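Local coordinates for protein type III secretion T3S chaperone (Chlamydia trachomatis, PDB 3K29) that is of uncertain function but probably works in type III secretion as a YscO-like chaperone and can bind copies of itself, at residues A[3-8]-A[123-128]; A[37-42]-A[99-104]; A[47-52]-A[81-86]. One frame throughout, in Å; residues are numbered along the deposited sequence. Where two conformers were deposited one is given.

Contact 1 of 3, residues A[3-8]-A[123-128]; sequences VRYPLE and EKTRLH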
# COMPACT_ATOMS: atom_id res chain seq x y z
N VAL A 3 18.04 -29.36 -18.88
CA VAL A 3 17.94 -29.33 -17.41
C VAL A 3 17.69 -27.90 -16.91
O VAL A 3 18.61 -27.07 -16.84
CB VAL A 3 19.23 -29.89 -16.72
CG1 VAL A 3 19.03 -30.02 -15.19
CG2 VAL A 3 19.70 -31.22 -17.37
N ARG A 4 16.44 -27.62 -16.57
CA ARG A 4 16.01 -26.34 -16.02
C ARG A 4 15.96 -26.41 -14.49
O ARG A 4 16.02 -27.50 -13.90
CB ARG A 4 14.63 -25.99 -16.56
CG ARG A 4 14.41 -26.38 -18.01
CD ARG A 4 14.82 -25.28 -18.96
NE ARG A 4 14.39 -25.58 -20.32
CZ ARG A 4 14.52 -24.75 -21.36
NH1 ARG A 4 15.06 -23.55 -21.20
NH2 ARG A 4 14.10 -25.14 -22.56
N TYR A 5 15.81 -25.27 -13.84
CA TYR A 5 15.75 -25.19 -12.38
C TYR A 5 14.57 -26.00 -11.83
O TYR A 5 13.44 -25.80 -12.27
CB TYR A 5 15.63 -23.73 -11.95
CG TYR A 5 15.54 -23.52 -10.47
CD1 TYR A 5 16.43 -24.16 -9.60
CD2 TYR A 5 14.58 -22.68 -9.93
CE1 TYR A 5 16.34 -23.97 -8.24
CE2 TYR A 5 14.49 -22.47 -8.57
CZ TYR A 5 15.38 -23.13 -7.72
OH TYR A 5 15.30 -22.93 -6.36
N PRO A 6 14.82 -26.92 -10.87
CA PRO A 6 13.74 -27.81 -10.40
C PRO A 6 12.59 -27.04 -9.76
O PRO A 6 11.44 -27.52 -9.75
CB PRO A 6 14.44 -28.66 -9.34
CG PRO A 6 15.82 -28.74 -9.81
CD PRO A 6 16.12 -27.35 -10.33
N LEU A 7 12.89 -25.87 -9.22
CA LEU A 7 11.89 -25.11 -8.52
C LEU A 7 11.45 -23.88 -9.35
O LEU A 7 10.94 -22.88 -8.83
CB LEU A 7 12.36 -24.75 -7.09
CG LEU A 7 12.52 -25.89 -6.06
CD1 LEU A 7 13.03 -25.30 -4.76
CD2 LEU A 7 11.21 -26.61 -5.81
N GLU A 8 11.60 -24.01 -10.67
CA GLU A 8 11.10 -22.99 -11.58
C GLU A 8 9.61 -22.66 -11.31
O GLU A 8 9.23 -21.48 -11.30
CB GLU A 8 11.32 -23.39 -13.03
CG GLU A 8 11.18 -22.22 -13.97
CD GLU A 8 12.20 -21.12 -13.69
OE1 GLU A 8 13.23 -21.37 -13.04
OE2 GLU A 8 11.96 -19.98 -14.16
N GLU A 123 13.01 -13.08 -3.86
CA GLU A 123 14.44 -12.97 -3.95
C GLU A 123 15.19 -14.15 -3.31
O GLU A 123 16.22 -14.58 -3.82
CB GLU A 123 14.92 -11.65 -3.36
CG GLU A 123 16.42 -11.48 -3.48
CD GLU A 123 16.86 -11.14 -4.91
OE1 GLU A 123 17.98 -10.63 -5.04
OE2 GLU A 123 16.10 -11.37 -5.89
N LYS A 124 14.70 -14.66 -2.19
CA LYS A 124 15.25 -15.90 -1.63
C LYS A 124 15.24 -17.04 -2.67
O LYS A 124 16.25 -17.70 -2.87
CB LYS A 124 14.51 -16.31 -0.35
CG LYS A 124 15.14 -17.51 0.42
CD LYS A 124 14.48 -17.68 1.80
CE LYS A 124 15.07 -16.71 2.85
NZ LYS A 124 14.03 -16.07 3.72
N THR A 125 14.11 -17.25 -3.35
CA THR A 125 14.01 -18.26 -4.41
C THR A 125 14.90 -17.96 -5.63
O THR A 125 15.53 -18.88 -6.14
CB THR A 125 12.55 -18.54 -4.85
OG1 THR A 125 11.80 -18.91 -3.69
CG2 THR A 125 12.47 -19.71 -5.93
N ARG A 126 14.96 -16.69 -6.05
CA ARG A 126 15.83 -16.30 -7.15
C ARG A 126 17.30 -16.64 -6.80
O ARG A 126 18.03 -17.21 -7.62
CB ARG A 126 15.64 -14.80 -7.48
CG ARG A 126 16.23 -14.37 -8.84
CD ARG A 126 16.78 -12.94 -8.81
NE ARG A 126 17.76 -12.76 -7.72
CZ ARG A 126 19.04 -13.11 -7.77
NH1 ARG A 126 19.55 -13.67 -8.87
NH2 ARG A 126 19.82 -12.93 -6.71
N LEU A 127 17.71 -16.34 -5.57
CA LEU A 127 19.06 -16.63 -5.14
C LEU A 127 19.33 -18.13 -5.18
O LEU A 127 20.44 -18.57 -5.55
CB LEU A 127 19.33 -16.07 -3.74
CG LEU A 127 20.84 -15.99 -3.42
CD1 LEU A 127 21.56 -14.92 -4.27
CD2 LEU A 127 21.09 -15.75 -1.94
N HIS A 128 18.34 -18.93 -4.79
CA HIS A 128 18.53 -20.39 -4.80
C HIS A 128 18.61 -20.97 -6.22
O HIS A 128 19.27 -21.98 -6.42
CB HIS A 128 17.48 -21.15 -3.98
CG HIS A 128 17.50 -20.84 -2.53
ND1 HIS A 128 18.57 -20.23 -1.91
CD2 HIS A 128 16.57 -21.04 -1.56
CE1 HIS A 128 18.30 -20.07 -0.62
NE2 HIS A 128 17.10 -20.56 -0.38

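Contact 2 of 3, residues A[37-42]-A[99-104]; sequences EKLRER and ENVLAA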
# COMPACT_ATOMS: atom_id res chain seq x y z
N GLU A 37 -10.79 12.14 -0.06
CA GLU A 37 -11.73 12.97 -0.79
C GLU A 37 -13.07 13.13 -0.03
O GLU A 37 -13.64 14.22 -0.00
CB GLU A 37 -11.94 12.36 -2.18
CG GLU A 37 -12.30 13.36 -3.27
CD GLU A 37 -13.71 13.92 -3.11
OE1 GLU A 37 -14.56 13.19 -2.55
OE2 GLU A 37 -13.96 15.09 -3.53
N LYS A 38 -13.57 12.05 0.58
CA LYS A 38 -14.81 12.13 1.39
C LYS A 38 -14.57 12.95 2.62
O LYS A 38 -15.45 13.69 3.01
CB LYS A 38 -15.37 10.76 1.79
CG LYS A 38 -15.87 9.89 0.62
CD LYS A 38 -15.95 8.38 0.99
CE LYS A 38 -16.99 8.09 2.09
NZ LYS A 38 -16.82 6.73 2.68
N LEU A 39 -13.37 12.86 3.22
CA LEU A 39 -13.01 13.73 4.34
C LEU A 39 -13.06 15.22 3.96
O LEU A 39 -13.57 16.04 4.74
CB LEU A 39 -11.64 13.39 4.95
CG LEU A 39 -11.20 14.21 6.19
CD1 LEU A 39 -12.20 14.10 7.32
CD2 LEU A 39 -9.79 13.82 6.71
N ARG A 40 -12.52 15.55 2.79
CA ARG A 40 -12.57 16.92 2.29
C ARG A 40 -14.00 17.42 2.08
O ARG A 40 -14.31 18.55 2.43
CB ARG A 40 -11.70 17.09 1.04
CG ARG A 40 -10.19 17.17 1.36
CD ARG A 40 -9.32 17.58 0.13
NE ARG A 40 -9.46 16.66 -1.02
CZ ARG A 40 -8.77 15.52 -1.20
NH1 ARG A 40 -7.86 15.11 -0.31
NH2 ARG A 40 -8.99 14.79 -2.27
N GLU A 41 -14.88 16.57 1.54
CA GLU A 41 -16.30 16.92 1.41
C GLU A 41 -16.97 17.18 2.76
O GLU A 41 -17.69 18.18 2.91
CB GLU A 41 -17.06 15.84 0.68
CG GLU A 41 -17.11 16.05 -0.80
CD GLU A 41 -18.32 15.41 -1.45
OE1 GLU A 41 -18.35 14.16 -1.61
OE2 GLU A 41 -19.25 16.18 -1.83
N ARG A 42 -16.73 16.30 3.75
CA ARG A 42 -17.24 16.52 5.11
C ARG A 42 -16.74 17.81 5.70
O ARG A 42 -17.48 18.54 6.30
CB ARG A 42 -16.89 15.35 6.04
CG ARG A 42 -17.39 13.99 5.52
CD ARG A 42 -18.85 13.70 5.79
NE ARG A 42 -19.77 14.76 5.38
CZ ARG A 42 -20.24 14.93 4.14
NH1 ARG A 42 -19.86 14.12 3.16
NH2 ARG A 42 -21.09 15.95 3.89
N GLU A 99 -12.18 8.45 10.81
CA GLU A 99 -12.00 7.06 11.18
C GLU A 99 -11.86 6.15 9.94
O GLU A 99 -11.09 5.19 9.95
CB GLU A 99 -13.16 6.56 12.04
CG GLU A 99 -13.33 7.17 13.41
CD GLU A 99 -14.49 6.52 14.16
OE1 GLU A 99 -14.31 5.42 14.70
OE2 GLU A 99 -15.59 7.07 14.17
N ASN A 100 -12.63 6.45 8.90
CA ASN A 100 -12.49 5.80 7.60
C ASN A 100 -11.14 6.06 6.98
O ASN A 100 -10.54 5.14 6.40
CB ASN A 100 -13.61 6.22 6.63
CG ASN A 100 -14.96 5.71 7.06
OD1 ASN A 100 -15.07 4.69 7.72
ND2 ASN A 100 -15.99 6.43 6.69
N VAL A 101 -10.67 7.30 7.07
CA VAL A 101 -9.36 7.64 6.51
C VAL A 101 -8.25 6.85 7.20
O VAL A 101 -7.38 6.29 6.55
CB VAL A 101 -9.06 9.14 6.51
CG1 VAL A 101 -7.56 9.41 6.23
CG2 VAL A 101 -9.90 9.84 5.45
N LEU A 102 -8.29 6.82 8.53
CA LEU A 102 -7.29 6.09 9.28
C LEU A 102 -7.27 4.59 8.98
O LEU A 102 -6.20 4.02 8.80
CB LEU A 102 -7.47 6.35 10.78
CG LEU A 102 -6.57 5.50 11.66
CD1 LEU A 102 -5.14 6.01 11.54
CD2 LEU A 102 -7.06 5.49 13.08
N ALA A 103 -8.44 3.95 8.93
CA ALA A 103 -8.47 2.54 8.58
C ALA A 103 -7.89 2.28 7.17
O ALA A 103 -7.10 1.35 6.99
CB ALA A 103 -9.88 1.97 8.71
N ALA A 104 -8.21 3.13 6.19
CA ALA A 104 -7.70 2.95 4.82
C ALA A 104 -6.20 3.18 4.77
O ALA A 104 -5.49 2.52 4.01
CB ALA A 104 -8.42 3.88 3.81

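Contact 3 of 3, residues A[47-52]-A[81-86]; sequences DKVKNH and KVVAIQ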
# COMPACT_ATOMS: atom_id res chain seq x y z
N ASP A 47 -17.40 23.41 7.20
CA ASP A 47 -16.98 24.83 7.07
C ASP A 47 -18.11 25.76 6.67
O ASP A 47 -18.17 26.87 7.18
CB ASP A 47 -15.81 24.94 6.09
CG ASP A 47 -14.52 24.33 6.66
OD1 ASP A 47 -14.41 24.20 7.90
OD2 ASP A 47 -13.61 24.00 5.88
N LYS A 48 -19.05 25.33 5.81
CA LYS A 48 -20.19 26.23 5.53
C LYS A 48 -21.10 26.47 6.72
O LYS A 48 -21.50 27.59 6.96
CB LYS A 48 -20.97 25.87 4.29
CG LYS A 48 -21.56 24.54 4.23
CD LYS A 48 -21.82 24.21 2.74
CE LYS A 48 -20.61 24.54 1.88
NZ LYS A 48 -20.57 23.68 0.69
N VAL A 49 -21.36 25.44 7.52
CA VAL A 49 -22.10 25.63 8.79
C VAL A 49 -21.30 26.48 9.76
O VAL A 49 -21.85 27.38 10.36
CB VAL A 49 -22.53 24.26 9.46
CG1 VAL A 49 -23.38 24.52 10.74
CG2 VAL A 49 -23.43 23.53 8.50
N LYS A 50 -19.99 26.22 9.88
CA LYS A 50 -19.14 27.02 10.76
C LYS A 50 -19.14 28.50 10.32
O LYS A 50 -19.16 29.43 11.16
CB LYS A 50 -17.71 26.47 10.76
CG LYS A 50 -16.86 26.92 11.92
CD LYS A 50 -15.36 26.58 11.69
CE LYS A 50 -14.56 26.75 12.97
NZ LYS A 50 -13.24 27.51 12.82
N ASN A 51 -19.14 28.74 9.02
CA ASN A 51 -19.17 30.12 8.55
C ASN A 51 -20.50 30.79 8.79
O ASN A 51 -20.56 31.96 9.15
CB ASN A 51 -18.68 30.20 7.09
CG ASN A 51 -17.19 29.95 6.99
OD1 ASN A 51 -16.42 30.44 7.83
ND2 ASN A 51 -16.76 29.18 6.01
N HIS A 52 -21.58 30.03 8.63
CA HIS A 52 -22.90 30.54 8.87
C HIS A 52 -23.00 30.95 10.33
O HIS A 52 -23.63 31.98 10.69
CB HIS A 52 -23.93 29.44 8.42
CG HIS A 52 -25.36 29.83 8.65
ND1 HIS A 52 -25.86 31.07 8.34
CD2 HIS A 52 -26.40 29.13 9.15
CE1 HIS A 52 -27.15 31.13 8.65
NE2 HIS A 52 -27.50 29.95 9.14
N LYS A 81 -27.98 29.43 18.96
CA LYS A 81 -27.96 28.10 19.60
C LYS A 81 -28.30 26.99 18.67
O LYS A 81 -27.68 25.93 18.76
CB LYS A 81 -28.77 28.06 20.92
CG LYS A 81 -27.87 28.74 22.00
CD LYS A 81 -28.60 29.22 23.23
CE LYS A 81 -27.70 30.15 24.05
NZ LYS A 81 -28.52 30.90 25.01
N VAL A 82 -29.27 27.21 17.78
CA VAL A 82 -29.66 26.22 16.78
C VAL A 82 -28.50 25.89 15.86
O VAL A 82 -28.20 24.72 15.62
CB VAL A 82 -30.91 26.69 15.95
CG1 VAL A 82 -31.18 25.82 14.74
CG2 VAL A 82 -32.17 26.72 16.85
N VAL A 83 -27.81 26.93 15.39
CA VAL A 83 -26.70 26.74 14.46
C VAL A 83 -25.54 26.03 15.15
O VAL A 83 -24.87 25.23 14.53
CB VAL A 83 -26.24 28.10 13.82
CG1 VAL A 83 -25.18 27.85 12.78
CG2 VAL A 83 -27.42 28.74 13.15
N ALA A 84 -25.29 26.36 16.42
CA ALA A 84 -24.23 25.74 17.20
C ALA A 84 -24.36 24.21 17.24
O ALA A 84 -23.38 23.48 17.15
CB ALA A 84 -24.24 26.28 18.55
N ILE A 85 -25.59 23.71 17.37
CA ILE A 85 -25.86 22.27 17.38
C ILE A 85 -25.67 21.72 15.96
O ILE A 85 -25.12 20.66 15.79
CB ILE A 85 -27.30 21.98 17.92
CG1 ILE A 85 -27.42 22.40 19.38
CG2 ILE A 85 -27.73 20.46 17.75
CD1 ILE A 85 -28.88 22.45 19.88
N GLN A 86 -26.10 22.44 14.93
CA GLN A 86 -25.82 21.95 13.59
C GLN A 86 -24.32 21.80 13.41
O GLN A 86 -23.86 20.83 12.76
CB GLN A 86 -26.31 22.87 12.50
CG GLN A 86 -27.76 23.24 12.55
CD GLN A 86 -28.10 24.29 11.49
OE1 GLN A 86 -27.67 24.16 10.32
NE2 GLN A 86 -28.85 25.33 11.87

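Contact 1 of 3, residues A[3-8]-A[123-128]
The turn that leads into helix 8-66 folds against the flank of helix 70-160 and brings Tyr5 onto Thr125 and His128. The phenol end of Tyr5 does the touching: OH lies 3.7 Å from His128 CB, and CE1 meets His128 O obliquely at 4.0 Å. Thr125 offers its methyl group, CG2, at the ring edge near the ring plane, 4.3 Å from Tyr5 OH. The hydroxyl is 4.1 Å from Thr125 O, too far for a hydrogen bond, so this is van der Waals packing. Tyrosine suits a buried place of this kind because its long flat ring spans the gap from a loop to a helix.

The loop ends in a type I beta turn from Tyr5 to Glu8, closed by Glu8 N bonding to Tyr5 O at 3.0 Å, with Leu7 at the N-cap of helix 8-66. With CG anti to the backbone N (chi1 179°), the Tyr5 ring is carried toward the partner helix while one face comes under the turn: Leu7 N lies 3.6 Å above the ring plane, over its centre. Trp132 meets the same ring with the planes at about 55°, and Glu8 OE1 forms a salt bridge to Lys129, tying the first turn of one helix to the other.

The imidazole of His128 leads away from Tyr5 and instead covers Lys124 O, which sits 3.4 Å above its plane. Arg126, pointing away from the turn, bridges to Glu123 along its own helix: Arg126 NE lies 2.8 Å from Glu123 OE2, meeting it from above the carboxylate plane. Arg126 NH1 also pairs with Glu130.

Contact 2 of 3, residues A[37-42]-A[99-104]
Leu39 and Val101 meet across the antiparallel helical hairpin, where helix 8-66, here within its predicted coiled coil, packs on helix 70-160. Their CA atoms are 7.4 Å apart, the nearest pair of the two segments, and both CB atoms point inward. The closely packed part is small and wholly apolar. Val101 CG2 touches Leu39 CB at 4.0 Å and Leu39 CD2 at 4.2 Å, the two side chains crossing at about a right angle. Leu39 holds its CG anti to the backbone N (chi1 -177°) and beside the carbonyl carbon, a placing in which CB and CD2 both meet the one valine methyl. Valine, branched at CB, brings that methyl to leucine from close to its own backbone. Val101 also touches Leu32, Glu35 and Gln36, and Leu39 touches Gln97 and Lys98.

One residue back on each helix the character changes. Lys38 and Asn100 form the looser, more polar border, Lys38 being exposed to solvent. Each is better served by its own helix: Lys38 NZ forms a salt bridge with Glu35, and Asn100 ND2 donates to Gln97 OE1. A long lysine and a short amide suit this border, since each finds a polar partner there. The lysine chain bends at chi3 (65°), and Lys38 NZ stops 4.1 Å from Asn100 ND2, two hydrogen-bond donors on side chains that cross obliquely and do not bond.

Contact 3 of 3, residues A[47-52]-A[81-86]
The backbone N of His52 donates to Lys48 O at 3.0 Å, a regular helical bond in the turn that carries the imidazole toward Val83. The ring approaches obliquely: His52 CD2 lies 4.0 Å from Val83 CG1 and 4.1 Å from Val83 CG2, so both methyls of the valine are used. His52 has CG anti to the backbone N (chi1 178°), which directs the ring across the gap, where it and Val83 cross at about a right angle.

These segments lie near the far end of the helical hairpin, in an antiparallel helix pair, consistent with the coiled coil predicted for the first helix. Their axes approach to 9.3 Å and run 160° apart, a spacing at which two valines can just touch. Val49 is the other inward residue of helix 8-66. Its CG1 rests 3.8 Å from Gln86 CB and 4.3 Å from Val83 CG1, thus touching two residues one turn apart on helix 70-160. Val83, buried, is well suited to the seam; Tyr53 also touches it. Gln86 meets Val49 with CB and its backbone C, not its amide, which lets a polar residue border an apolar stripe, and Val49 also packs on Leu87 and Glu90.

Overall arrangement
Contacts 2 and 3 join helices 8-66 and 70-160; contact 1 joins the loop before the first to the second. Along the chain they are nested: contact 3 lies inside the loop closed by contact 2, and both lie inside that of contact 1, as expected for a hairpin of antiparallel helices. Centres of contacts 2 and 3 are about 21 Å apart, with nearest atoms about 5 Å apart; the centre of contact 1 lies about 44 Å from that of contact 2 and about 65 Å from that of contact 3, on the other side of the chain's centre from the latter. The seam therefore extends over a rod, consistent with an elongated YscO-like protein.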